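Local coordinates for nicotinate-nucleotide pyrophosphorylase (Francisella tularensis subsp. tularensis, PDB 3TQV), which probably catalyses the conversion of quinolinate and phosphoribosyl pyrophosphate to nicotinate mononucleotide, carbon dioxide and diphosphate on the route to NAD(+), at residues Phe49-Glu55 with Ala89-Glu95. Sequence-based numbering, arbitrary orientation.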
loop_
_atom_site.group_PDB
_atom_site.type_symbol
_atom_site.label_atom_id
_atom_site.label_comp_id
_atom_site.label_asym_id
_atom_site.label_seq_id
_atom_site.Cartn_x
_atom_site.Cartn_y
_atom_site.Cartn_z
ATOM N N PHE B 49 11.551 14.698 17.517
ATOM C CA PHE B 49 10.212 15.111 17.139
ATOM C C PHE B 49 9.961 14.846 15.666
ATOM O O PHE B 49 10.895 14.778 14.875
ATOM C CB PHE B 49 9.982 16.582 17.493
ATOM C CG PHE B 49 10.866 17.546 16.737
ATOM C CD1 PHE B 49 10.504 17.997 15.470
ATOM C CD2 PHE B 49 12.044 18.019 17.302
ATOM C CE1 PHE B 49 11.298 18.885 14.782
ATOM C CE2 PHE B 49 12.851 18.909 16.615
ATOM C CZ PHE B 49 12.478 19.350 15.358
ATOM N N CYS B 50 8.697 14.695 15.300
ATOM C CA CYS B 50 8.348 14.302 13.946
ATOM C C CYS B 50 7.571 15.402 13.228
ATOM O O CYS B 50 6.584 15.910 13.757
ATOM C CB CYS B 50 7.526 13.008 13.991
ATOM S SG CYS B 50 6.808 12.517 12.415
ATOM N N ILE B 51 8.002 15.771 12.026
ATOM C CA ILE B 51 7.255 16.748 11.244
ATOM C C ILE B 51 6.612 16.157 10.016
ATOM O O ILE B 51 7.113 15.193 9.455
ATOM C CB ILE B 51 8.150 17.865 10.705
ATOM C CG1 ILE B 51 9.595 17.392 10.624
ATOM C CG2 ILE B 51 8.006 19.121 11.539
ATOM C CD1 ILE B 51 10.433 18.291 9.771
ATOM N N THR B 52 5.510 16.766 9.592
ATOM C CA THR B 52 5.046 16.629 8.223
ATOM C C THR B 52 5.757 17.686 7.389
ATOM O O THR B 52 6.140 18.732 7.900
ATOM C CB THR B 52 3.564 16.924 8.077
ATOM O OG1 THR B 52 2.878 16.614 9.289
ATOM C CG2 THR B 52 2.996 16.093 6.962
ATOM N N ARG B 53 5.936 17.422 6.105
ATOM C CA ARG B 53 6.436 18.461 5.232
ATOM C C ARG B 53 5.265 18.987 4.390
ATOM O O ARG B 53 5.441 19.841 3.522
ATOM C CB ARG B 53 7.562 17.931 4.346
ATOM C CG ARG B 53 8.686 17.223 5.082
ATOM C CD ARG B 53 9.691 18.205 5.685
ATOM N NE ARG B 53 10.985 17.570 5.924
ATOM C CZ ARG B 53 11.970 18.089 6.654
ATOM N NH1 ARG B 53 11.829 19.267 7.248
ATOM N NH2 ARG B 53 13.109 17.420 6.796
ATOM N N GLU B 54 4.065 18.481 4.663
ATOM C CA GLU B 54 2.904 18.834 3.858
ATOM C C GLU B 54 1.631 18.686 4.654
ATOM O O GLU B 54 1.594 17.966 5.632
ATOM C CB GLU B 54 2.848 17.968 2.600
ATOM C CG GLU B 54 3.105 16.493 2.873
ATOM C CD GLU B 54 2.865 15.605 1.665
ATOM O OE1 GLU B 54 3.770 14.788 1.350
ATOM O OE2 GLU B 54 1.771 15.717 1.046
ATOM N N GLU B 55 0.588 19.394 4.249
ATOM C CA GLU B 55 -0.689 19.321 4.954
ATOM C C GLU B 55 -1.218 17.903 4.861
ATOM O O GLU B 55 -1.020 17.221 3.849
ATOM C CB GLU B 55 -1.687 20.303 4.348
ATOM C CG GLU B 55 -2.985 20.491 5.120
ATOM C CD GLU B 55 -3.856 21.570 4.488
ATOM O OE1 GLU B 55 -4.936 21.241 3.957
ATOM O OE2 GLU B 55 -3.439 22.747 4.512
ATOM N N ALA B 89 0.998 21.764 7.149
ATOM C CA ALA B 89 2.364 21.558 6.668
ATOM C C ALA B 89 3.404 22.138 7.628
ATOM O O ALA B 89 3.262 23.275 8.091
ATOM C CB ALA B 89 2.537 22.155 5.274
ATOM N N ASN B 90 4.417 21.329 7.931
ATOM C CA ASN B 90 5.572 21.743 8.726
ATOM C C ASN B 90 5.335 21.783 10.227
ATOM O O ASN B 90 6.123 22.356 10.974
ATOM C CB ASN B 90 6.150 23.065 8.208
ATOM C CG ASN B 90 6.783 22.910 6.826
ATOM O OD1 ASN B 90 7.536 21.946 6.572
ATOM N ND2 ASN B 90 6.458 23.834 5.914
ATOM N N ALA B 91 4.258 21.145 10.666
ATOM C CA ALA B 91 3.921 21.101 12.080
ATOM C C ALA B 91 4.451 19.826 12.718
ATOM O O ALA B 91 4.622 18.804 12.040
ATOM C CB ALA B 91 2.420 21.200 12.266
ATOM N N ARG B 92 4.709 19.892 14.023
ATOM C CA ARG B 92 5.198 18.747 14.768
ATOM C C ARG B 92 4.007 17.914 15.209
ATOM O O ARG B 92 3.106 18.430 15.874
ATOM C CB ARG B 92 5.976 19.200 16.005
ATOM C CG ARG B 92 7.266 19.961 15.759
ATOM C CD ARG B 92 8.011 20.113 17.080
ATOM N NE ARG B 92 9.227 20.920 16.980
ATOM C CZ ARG B 92 10.095 21.075 17.977
ATOM N NH1 ARG B 92 9.879 20.470 19.136
ATOM N NH2 ARG B 92 11.177 21.821 17.817
ATOM N N ILE B 93 3.990 16.630 14.860
ATOM C CA ILE B 93 2.867 15.787 15.260
ATOM C C ILE B 93 3.071 15.111 16.615
ATOM O O ILE B 93 2.120 14.946 17.389
ATOM C CB ILE B 93 2.472 14.769 14.171
ATOM C CG1 ILE B 93 3.692 13.987 13.690
ATOM C CG2 ILE B 93 1.844 15.491 12.988
ATOM C CD1 ILE B 93 3.474 13.292 12.371
ATOM N N PHE B 94 4.305 14.735 16.922
ATOM C CA PHE B 94 4.560 14.163 18.234
ATOM C C PHE B 94 5.979 14.431 18.658
ATOM O O PHE B 94 6.799 14.825 17.846
ATOM C CB PHE B 94 4.241 12.659 18.275
ATOM C CG PHE B 94 5.156 11.809 17.420
ATOM C CD1 PHE B 94 6.371 11.346 17.925
ATOM C CD2 PHE B 94 4.797 11.470 16.127
ATOM C CE1 PHE B 94 7.220 10.567 17.147
ATOM C CE2 PHE B 94 5.630 10.700 15.341
ATOM C CZ PHE B 94 6.851 10.242 15.845
ATOM N N GLU B 95 6.255 14.246 19.942
ATOM C CA GLU B 95 7.601 14.423 20.466
ATOM C C GLU B 95 8.029 13.187 21.219
ATOM O O GLU B 95 7.212 12.474 21.810
ATOM C CB GLU B 95 7.688 15.649 21.366
ATOM C CG GLU B 95 7.664 16.952 20.592
ATOM C CD GLU B 95 7.466 18.165 21.482
ATOM O OE1 GLU B 95 6.970 17.994 22.620
ATOM O OE2 GLU B 95 7.809 19.287 21.038
HETATM O O HOH W 1 7.037 21.913 3.714
HETATM O O HOH W 2 -0.289 23.698 5.533
#
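Cys50 bonds through both its backbone N and O to 89-95: its N donates to Phe94 O (3.2 Å), while its O takes Ile93 N (2.9 Å) almost end-on. Since Phe49 pairs with Glu95 and Ile51 with Arg92, residues 93 and 94 form a classic beta bulge. It turns Ile93 and Phe94 to the same buried side, where Cys50 CB lies over the Phe94 ring face, offset toward its rim, a CH-pi contact, and SG, anti to the backbone N (chi1 171°), meets Ile93 CD1. Beyond the bulge the backbone bonds weaken: Thr52 N reaches Ala91 O at 3.3 Å, and Asn90 N makes a bent bond to Thr52 O. Where strand gives way to loop, waters join the segments: water 1 donates to Arg53 O (2.6 Å) and Asn90 OD1 (2.9 Å), water 2 accepts from Ala89 N and donates weakly to Glu55 OE2. On the other face, the extended Arg92 chain lays its guanidinium flat on the Phe49 ring, planes 6° and centres 3.6 Å apart, a cation-pi stack. Arg92 NH1 also forms a salt bridge with Glu95 OE2 (3.0 Å) on its own strand, its hydrogen bond weak. Backbone hydrogen bonds of Phe49 with Gln284 and Glu95 with Thr78 continue this N-terminal-domain sheet. Sulfur and hydrocarbon thus line the buried face; the partly exposed one joins its strands through the stack, while Glu95 probably steadies the guanidinium and offsets its charge.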